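PDB 4ESQ: Serine/threonine protein kinase from Mycobacterium tuberculosis, which probably phosphorylates serine and threonine residues of proteins as a membrane receptor kinase, represented here by its extracellular sensor domain. Local coordinates for residues Gln51-Ala63 with Arg157-Asn170. Residues are numbered along the deposited sequence; the frame is centred on the assembly and turned at random. Where two conformers were deposited one is given.
Sequences QGALYTSQDPVYA and RAMSVANNVVVDVN
Arg157 reaches across to the backbone of residues 52-55 and illustrates how a buried guanidinium group can be paid for by carbonyl oxygens and a single carboxylate. Its chain bends at both chi2 and chi3 (-78° and -76°), laying CG against Ala53 O and CD beside Leu54 O, and bringing the side-on pair NH2 and NE to one acceptor, Gly52 O, at 2.8 Å and 3.1 Å respectively. Thr56 CG2 packs 3.5 Å above one guanidinium face, offset toward the rim. Further along the strand, Met159 CE only brushes the hydroxyl of Tyr62, as does Val166 CG1 after the type II' turn from Ala162 to Val165.

Asp168 gives one oxygen to the charge of Arg157 and the other to Ser57 and Tyr62. In a salt bridge, OD1 takes NH1 and NH2 of Arg157 end-on, NH1 nearly in line with its C-O bond and NH2 on the syn lone pair. OD2 receives Tyr62 OH at 2.7 Å and, from the opposite face of the carboxylate, the backbone N of Ser57 at 3.2 Å in a nearly straight bond (168°). Four hydrogen bonds thus fix the carboxylate's rotation and would be expected to favour its ionised form. Arg157 NH1 also donates to Val169 O, above the carbonyl plane. At Asn170, CB meets Thr56 CG2 at 3.6 Å, and a water accepts from both Asn170 ND2 and Thr56 N.

Buried inside the PknH-like extracellular domain (Mog1p/PsbP clan), this polar cluster seats the weakly bonded helical turn 51-54 and the short helix 59-62 on the antiparallel hairpin of strands 154-162 and 165-173. Strand 84-92 flanks Thr56, Ser57 and Tyr62; helix 96-111 lies on the same sheet face, stacking Phe102 on Tyr62, whereas helix 179-192 covers Val167 and Val169 on the other.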
ATOM      1  N   GLN A  51      -9.831   6.292   3.713  1.00 10.07           N
ATOM      2  CA  GLN A  51      -9.376   5.005   4.258  1.00 12.39           C
ATOM      3  C   GLN A  51      -8.293   4.359   3.370  1.00 11.50           C
ATOM      4  O   GLN A  51      -7.271   3.867   3.866  1.00 13.66           O
ATOM      5  CB  GLN A  51     -10.549   4.031   4.467  1.00 12.19           C
ATOM      6  CG  GLN A  51     -10.145   2.714   5.144  1.00 10.85           C
ATOM      7  CD  GLN A  51     -11.325   1.866   5.594  1.00 12.33           C
ATOM      8  OE1 GLN A  51     -12.466   2.315   5.583  1.00 14.95           O
ATOM      9  NE2 GLN A  51     -11.046   0.627   6.007  1.00 16.06           N
ATOM     10  N   GLY A  52      -8.525   4.354   2.059  1.00 12.40           N
ATOM     11  CA  GLY A  52      -7.566   3.780   1.128  1.00 11.56           C
ATOM     12  C   GLY A  52      -6.296   4.601   1.027  1.00 14.81           C
ATOM     13  O   GLY A  52      -5.228   4.079   0.685  1.00 14.96           O
ATOM     14  N   ALA A  53      -6.398   5.893   1.325  1.00 12.81           N
ATOM     15  CA  ALA A  53      -5.229   6.759   1.274  1.00 10.24           C
ATOM     16  C   ALA A  53      -4.322   6.518   2.475  1.00 14.15           C
ATOM     17  O   ALA A  53      -3.162   6.916   2.470  1.00 20.70           O
ATOM     18  CB  ALA A  53      -5.647   8.214   1.199  1.00 13.67           C
ATOM     19  N   LEU A  54      -4.855   5.871   3.509  1.00 11.91           N
ATOM     20  CA  LEU A  54      -4.070   5.539   4.702  1.00 14.29           C
ATOM     21  C   LEU A  54      -3.501   4.122   4.694  1.00 15.20           C
ATOM     22  O   LEU A  54      -2.374   3.898   5.153  1.00 13.28           O
ATOM     23  CB  LEU A  54      -4.930   5.678   5.961  1.00 12.42           C
ATOM     24  CG  LEU A  54      -5.316   7.118   6.310  1.00 13.02           C
ATOM     25  CD1 LEU A  54      -6.469   7.166   7.294  1.00 16.39           C
ATOM     26  CD2 LEU A  54      -4.105   7.874   6.833  1.00 16.17           C
ATOM     27  N   TYR A  55      -4.295   3.170   4.217  1.00 11.08           N
ATOM     28  CA  TYR A  55      -3.978   1.747   4.362  1.00 10.86           C
ATOM     29  C   TYR A  55      -4.169   0.955   3.069  1.00 14.12           C
ATOM     30  O   TYR A  55      -5.068   1.248   2.274  1.00 14.20           O
ATOM     31  CB  TYR A  55      -4.884   1.119   5.424  1.00  9.78           C
ATOM     32  CG  TYR A  55      -4.965   1.883   6.729  1.00 12.83           C
ATOM     33  CD1 TYR A  55      -3.822   2.123   7.484  1.00 14.99           C
ATOM     34  CD2 TYR A  55      -6.183   2.352   7.210  1.00 15.32           C
ATOM     35  CE1 TYR A  55      -3.888   2.814   8.687  1.00 13.53           C
ATOM     36  CE2 TYR A  55      -6.260   3.050   8.418  1.00 17.15           C
ATOM     37  CZ  TYR A  55      -5.107   3.272   9.148  1.00 24.48           C
ATOM     38  OH  TYR A  55      -5.161   3.963  10.337  1.00 28.21           O
ATOM     39  N   THR A  56      -3.327  -0.058   2.864  0.50 12.35           N
ATOM     40  CA  THR A  56      -3.483  -0.945   1.719  0.50 12.48           C
ATOM     41  C   THR A  56      -4.516  -2.015   2.023  0.50 12.95           C
ATOM     42  O   THR A  56      -4.879  -2.228   3.183  0.50 13.08           O
ATOM     43  CB  THR A  56      -2.172  -1.683   1.384  0.50 14.91           C
ATOM     44  OG1 THR A  56      -2.048  -2.844   2.216  0.50 19.34           O
ATOM     45  CG2 THR A  56      -0.982  -0.789   1.614  0.50 14.94           C
ATOM     46  N   SER A  57      -4.989  -2.677   0.970  1.00 11.10           N
ATOM     47  CA  SER A  57      -5.782  -3.899   1.111  1.00 11.70           C
ATOM     48  C   SER A  57      -7.014  -3.807   2.010  1.00 12.55           C
ATOM     49  O   SER A  57      -7.344  -4.766   2.704  1.00 14.08           O
ATOM     50  CB  SER A  57      -4.892  -5.037   1.633  1.00 13.66           C
ATOM     51  OG  SER A  57      -3.601  -5.023   1.041  1.00 16.21           O
ATOM     52  N   GLN A  58      -7.708  -2.679   1.986  1.00 11.32           N
ATOM     53  CA  GLN A  58      -8.858  -2.503   2.860  1.00 12.13           C
ATOM     54  C   GLN A  58     -10.142  -3.013   2.218  1.00 15.74           C
ATOM     55  O   GLN A  58     -10.463  -2.659   1.082  1.00 12.16           O
ATOM     56  CB  GLN A  58      -9.022  -1.026   3.233  1.00 10.35           C
ATOM     57  CG  GLN A  58      -7.841  -0.470   4.021  1.00 11.59           C
ATOM     58  CD  GLN A  58      -7.734  -1.101   5.396  1.00 14.69           C
ATOM     59  OE1 GLN A  58      -8.534  -0.805   6.285  1.00 13.86           O
ATOM     60  NE2 GLN A  58      -6.762  -1.994   5.569  1.00 12.85           N
ATOM     61  N   ASP A  59     -10.891  -3.830   2.953  1.00 11.30           N
ATOM     62  CA  ASP A  59     -12.130  -4.378   2.409  1.00 14.41           C
ATOM     63  C   ASP A  59     -13.114  -3.324   1.866  1.00 13.97           C
ATOM     64  O   ASP A  59     -13.595  -3.476   0.742  1.00 14.85           O
ATOM     65  CB  ASP A  59     -12.817  -5.295   3.423  1.00 12.08           C
ATOM     66  CG  ASP A  59     -14.033  -5.985   2.839  1.00 21.42           C
ATOM     67  OD1 ASP A  59     -13.855  -6.910   2.022  1.00 26.03           O
ATOM     68  OD2 ASP A  59     -15.163  -5.584   3.185  1.00 29.13           O
ATOM     69  N   PRO A  60     -13.424  -2.270   2.648  1.00 13.86           N
ATOM     70  CA  PRO A  60     -14.399  -1.268   2.185  1.00 14.04           C
ATOM     71  C   PRO A  60     -13.943  -0.540   0.921  1.00 18.71           C
ATOM     72  O   PRO A  60     -14.746  -0.005   0.154  1.00 14.81           O
ATOM     73  CB  PRO A  60     -14.473  -0.283   3.357  1.00 19.13           C
ATOM     74  CG  PRO A  60     -14.085  -1.084   4.546  1.00 22.54           C
ATOM     75  CD  PRO A  60     -13.026  -2.034   4.047  1.00 15.95           C
ATOM     76  N   VAL A  61     -12.638  -0.531   0.707  1.00 10.83           N
ATOM     77  CA  VAL A  61     -12.058   0.133  -0.447  1.00 13.97           C
ATOM     78  C   VAL A  61     -12.142  -0.755  -1.692  1.00 14.35           C
ATOM     79  O   VAL A  61     -12.478  -0.281  -2.776  1.00 12.85           O
ATOM     80  CB  VAL A  61     -10.602   0.523  -0.160  1.00 11.82           C
ATOM     81  CG1 VAL A  61      -9.955   1.156  -1.395  1.00 17.96           C
ATOM     82  CG2 VAL A  61     -10.540   1.468   1.056  1.00 14.10           C
ATOM     83  N   TYR A  62     -11.844  -2.043  -1.532  1.00 11.60           N
ATOM     84  CA  TYR A  62     -11.808  -2.961  -2.676  1.00 10.63           C
ATOM     85  C   TYR A  62     -13.137  -3.655  -2.971  1.00 13.49           C
ATOM     86  O   TYR A  62     -13.313  -4.260  -4.038  1.00 13.80           O
ATOM     87  CB  TYR A  62     -10.734  -4.025  -2.457  1.00 11.09           C
ATOM     88  CG  TYR A  62      -9.326  -3.582  -2.792  1.00 12.50           C
ATOM     89  CD1 TYR A  62      -8.805  -3.784  -4.062  1.00 11.25           C
ATOM     90  CD2 TYR A  62      -8.504  -2.996  -1.832  1.00 10.60           C
ATOM     91  CE1 TYR A  62      -7.515  -3.404  -4.377  1.00  9.26           C
ATOM     92  CE2 TYR A  62      -7.212  -2.604  -2.148  1.00 12.18           C
ATOM     93  CZ  TYR A  62      -6.725  -2.828  -3.422  1.00 11.38           C
ATOM     94  OH  TYR A  62      -5.454  -2.444  -3.755  1.00 12.30           O
ATOM     95  N   ALA A  63     -14.057  -3.609  -2.013  1.00 17.78           N
ATOM     96  CA  ALA A  63     -15.355  -4.241  -2.198  1.00 20.24           C
ATOM     97  C   ALA A  63     -16.020  -3.704  -3.461  1.00 15.49           C
ATOM     98  O   ALA A  63     -16.059  -2.494  -3.691  1.00 17.21           O
ATOM     99  CB  ALA A  63     -16.235  -4.002  -0.991  1.00 19.36           C
ATOM    100  N   ARG A 157       2.254   6.036   0.968  1.00 12.47           N
ATOM    101  CA  ARG A 157       1.404   5.110   0.228  1.00 13.06           C
ATOM    102  C   ARG A 157       1.815   5.155  -1.239  1.00 11.37           C
ATOM    103  O   ARG A 157       2.103   6.227  -1.781  1.00 12.27           O
ATOM    104  CB  ARG A 157      -0.073   5.506   0.363  1.00 13.12           C
ATOM    105  CG  ARG A 157      -0.681   5.247   1.744  1.00 12.14           C
ATOM    106  CD  ARG A 157      -1.020   3.779   1.949  1.00 16.35           C
ATOM    107  NE  ARG A 157      -2.234   3.355   1.249  1.00 16.41           N
ATOM    108  CZ  ARG A 157      -2.254   2.550   0.192  1.00 11.90           C
ATOM    109  NH1 ARG A 157      -1.111   2.089  -0.324  1.00 12.66           N
ATOM    110  NH2 ARG A 157      -3.415   2.206  -0.359  1.00 11.31           N
ATOM    111  N   ALA A 158       1.854   3.997  -1.888  1.00 10.04           N
ATOM    112  CA  ALA A 158       2.067   3.972  -3.331  1.00 10.64           C
ATOM    113  C   ALA A 158       1.143   2.942  -3.943  1.00 10.19           C
ATOM    114  O   ALA A 158       0.969   1.849  -3.401  1.00 12.78           O
ATOM    115  CB  ALA A 158       3.510   3.643  -3.664  1.00 12.18           C
ATOM    116  N   MET A 159       0.545   3.294  -5.072  1.00  9.86           N
ATOM    117  CA  MET A 159      -0.262   2.339  -5.816  1.00  9.70           C
ATOM    118  C   MET A 159       0.100   2.438  -7.279  1.00 12.38           C
ATOM    119  O   MET A 159       0.303   3.533  -7.805  1.00 12.51           O
ATOM    120  CB  MET A 159      -1.759   2.613  -5.635  1.00 10.84           C
ATOM    121  CG  MET A 159      -2.658   1.670  -6.432  1.00 11.17           C
ATOM    122  SD  MET A 159      -4.417   1.950  -6.114  1.00 14.62           S
ATOM    123  CE  MET A 159      -4.529   1.442  -4.399  1.00 17.03           C
ATOM    124  N   SER A 160       0.195   1.289  -7.926  1.00  9.96           N
ATOM    125  CA  SER A 160       0.428   1.262  -9.363  1.00 11.67           C
ATOM    126  C   SER A 160      -0.316   0.076  -9.956  1.00 11.56           C
ATOM    127  O   SER A 160      -0.976  -0.691  -9.242  1.00 10.73           O
ATOM    128  CB  SER A 160       1.927   1.178  -9.673  1.00 14.11           C
ATOM    129  OG  SER A 160       2.204   1.601 -11.012  1.00 14.38           O
ATOM    130  N   VAL A 161      -0.218  -0.068 -11.271  1.00 11.85           N
ATOM    131  CA  VAL A 161      -0.861  -1.171 -11.957  1.00 10.52           C
ATOM    132  C   VAL A 161       0.026  -1.584 -13.111  1.00 11.77           C
ATOM    133  O   VAL A 161       0.633  -0.739 -13.776  1.00 13.92           O
ATOM    134  CB  VAL A 161      -2.262  -0.786 -12.466  1.00 12.27           C
ATOM    135  CG1 VAL A 161      -2.227   0.587 -13.134  1.00 15.58           C
ATOM    136  CG2 VAL A 161      -2.812  -1.848 -13.420  1.00 14.57           C
ATOM    137  N   ALA A 162       0.124  -2.890 -13.316  1.00 13.30           N
ATOM    138  CA  ALA A 162       0.783  -3.446 -14.490  1.00 12.59           C
ATOM    139  C   ALA A 162      -0.007  -4.690 -14.868  1.00 14.50           C
ATOM    140  O   ALA A 162      -0.388  -5.470 -13.995  1.00 11.71           O
ATOM    141  CB  ALA A 162       2.215  -3.796 -14.183  1.00 13.64           C
ATOM    142  N   ASN A 163      -0.271  -4.873 -16.158  1.00 14.20           N
ATOM    143  CA  ASN A 163      -1.107  -5.989 -16.587  1.00 12.60           C
ATOM    144  C   ASN A 163      -2.425  -5.934 -15.810  1.00 14.97           C
ATOM    145  O   ASN A 163      -3.034  -4.869 -15.714  1.00 15.03           O
ATOM    146  CB  ASN A 163      -0.382  -7.326 -16.369  1.00 13.24           C
ATOM    147  CG  ASN A 163      -0.848  -8.410 -17.328  1.00 18.13           C
ATOM    148  OD1 ASN A 163      -1.949  -8.336 -17.880  1.00 15.13           O
ATOM    149  ND2 ASN A 163      -0.014  -9.434 -17.520  1.00 13.51           N
ATOM    150  N   ASN A 164      -2.859  -7.069 -15.261  1.00 13.22           N
ATOM    151  CA  ASN A 164      -4.111  -7.137 -14.510  1.00 15.22           C
ATOM    152  C   ASN A 164      -3.896  -7.039 -13.002  1.00 13.56           C
ATOM    153  O   ASN A 164      -4.763  -7.444 -12.221  1.00 12.68           O
ATOM    154  CB  ASN A 164      -4.839  -8.450 -14.806  1.00 15.30           C
ATOM    155  CG  ASN A 164      -4.013  -9.659 -14.423  1.00 15.94           C
ATOM    156  OD1 ASN A 164      -2.818  -9.722 -14.713  1.00 15.63           O
ATOM    157  ND2 ASN A 164      -4.637 -10.616 -13.749  1.00 13.60           N
ATOM    158  N   VAL A 165      -2.744  -6.515 -12.593  1.00 11.38           N
ATOM    159  CA  VAL A 165      -2.375  -6.539 -11.179  1.00 12.66           C
ATOM    160  C   VAL A 165      -2.214  -5.134 -10.621  1.00 11.51           C
ATOM    161  O   VAL A 165      -1.499  -4.316 -11.189  1.00 13.70           O
ATOM    162  CB  VAL A 165      -1.050  -7.304 -10.955  1.00 11.56           C
ATOM    163  CG1 VAL A 165      -0.618  -7.253  -9.477  1.00 13.01           C
ATOM    164  CG2 VAL A 165      -1.181  -8.735 -11.425  1.00 12.61           C
ATOM    165  N   VAL A 166      -2.891  -4.864  -9.511  1.00 10.69           N
ATOM    166  CA  VAL A 166      -2.698  -3.619  -8.777  1.00 11.60           C
ATOM    167  C   VAL A 166      -1.669  -3.820  -7.664  1.00 10.81           C
ATOM    168  O   VAL A 166      -1.706  -4.813  -6.942  1.00 11.28           O
ATOM    169  CB  VAL A 166      -4.017  -3.111  -8.174  1.00 12.10           C
ATOM    170  CG1 VAL A 166      -3.737  -1.953  -7.197  1.00 12.18           C
ATOM    171  CG2 VAL A 166      -4.972  -2.680  -9.286  1.00 12.57           C
ATOM    172  N   VAL A 167      -0.741  -2.885  -7.557  1.00 11.13           N
ATOM    173  CA  VAL A 167       0.324  -2.952  -6.573  1.00  8.95           C
ATOM    174  C   VAL A 167      -0.031  -1.922  -5.508  1.00  9.08           C
ATOM    175  O   VAL A 167      -0.284  -0.766  -5.829  1.00 11.68           O
ATOM    176  CB  VAL A 167       1.662  -2.619  -7.236  1.00  9.81           C
ATOM    177  CG1 VAL A 167       2.802  -2.647  -6.224  1.00 11.53           C
ATOM    178  CG2 VAL A 167       1.921  -3.611  -8.360  1.00 12.12           C
ATOM    179  N   ASP A 168      -0.077  -2.345  -4.246  1.00  9.21           N
ATOM    180  CA  ASP A 168      -0.619  -1.501  -3.184  1.00 12.13           C
ATOM    181  C   ASP A 168       0.320  -1.552  -1.992  1.00 11.75           C
ATOM    182  O   ASP A 168       0.400  -2.579  -1.320  1.00 12.03           O
ATOM    183  CB  ASP A 168      -2.007  -2.031  -2.793  1.00 13.32           C
ATOM    184  CG  ASP A 168      -2.862  -1.005  -2.073  1.00 15.08           C
ATOM    185  OD1 ASP A 168      -2.380   0.113  -1.822  1.00 15.78           O
ATOM    186  OD2 ASP A 168      -4.034  -1.332  -1.758  1.00 14.73           O
ATOM    187  N   VAL A 169       1.023  -0.451  -1.734  1.00  9.42           N
ATOM    188  CA  VAL A 169       2.128  -0.446  -0.766  1.00 10.12           C
ATOM    189  C   VAL A 169       2.051   0.676   0.274  1.00 11.37           C
ATOM    190  O   VAL A 169       1.756   1.828  -0.051  1.00 10.35           O
ATOM    191  CB  VAL A 169       3.471  -0.320  -1.506  1.00 10.97           C
ATOM    192  CG1 VAL A 169       4.638  -0.279  -0.518  1.00 12.75           C
ATOM    193  CG2 VAL A 169       3.643  -1.469  -2.514  1.00 10.78           C
ATOM    194  N   ASN A 170       2.343   0.334   1.528  1.00 10.95           N
ATOM    195  CA  ASN A 170       2.458   1.321   2.594  1.00 11.70           C
ATOM    196  C   ASN A 170       3.807   1.118   3.242  1.00 12.01           C
ATOM    197  O   ASN A 170       4.124   0.004   3.685  1.00 14.86           O
ATOM    198  CB  ASN A 170       1.335   1.126   3.622  1.00 12.63           C
ATOM    199  CG  ASN A 170       1.105   2.360   4.489  1.00 15.97           C
ATOM    200  OD1 ASN A 170       1.578   3.455   4.180  1.00 13.60           O
ATOM    201  ND2 ASN A 170       0.356   2.187   5.567  1.00 13.07           N
TER
HETATM  202  O   HOH W   1      -1.361  -0.499   5.463  1.00  7.58           O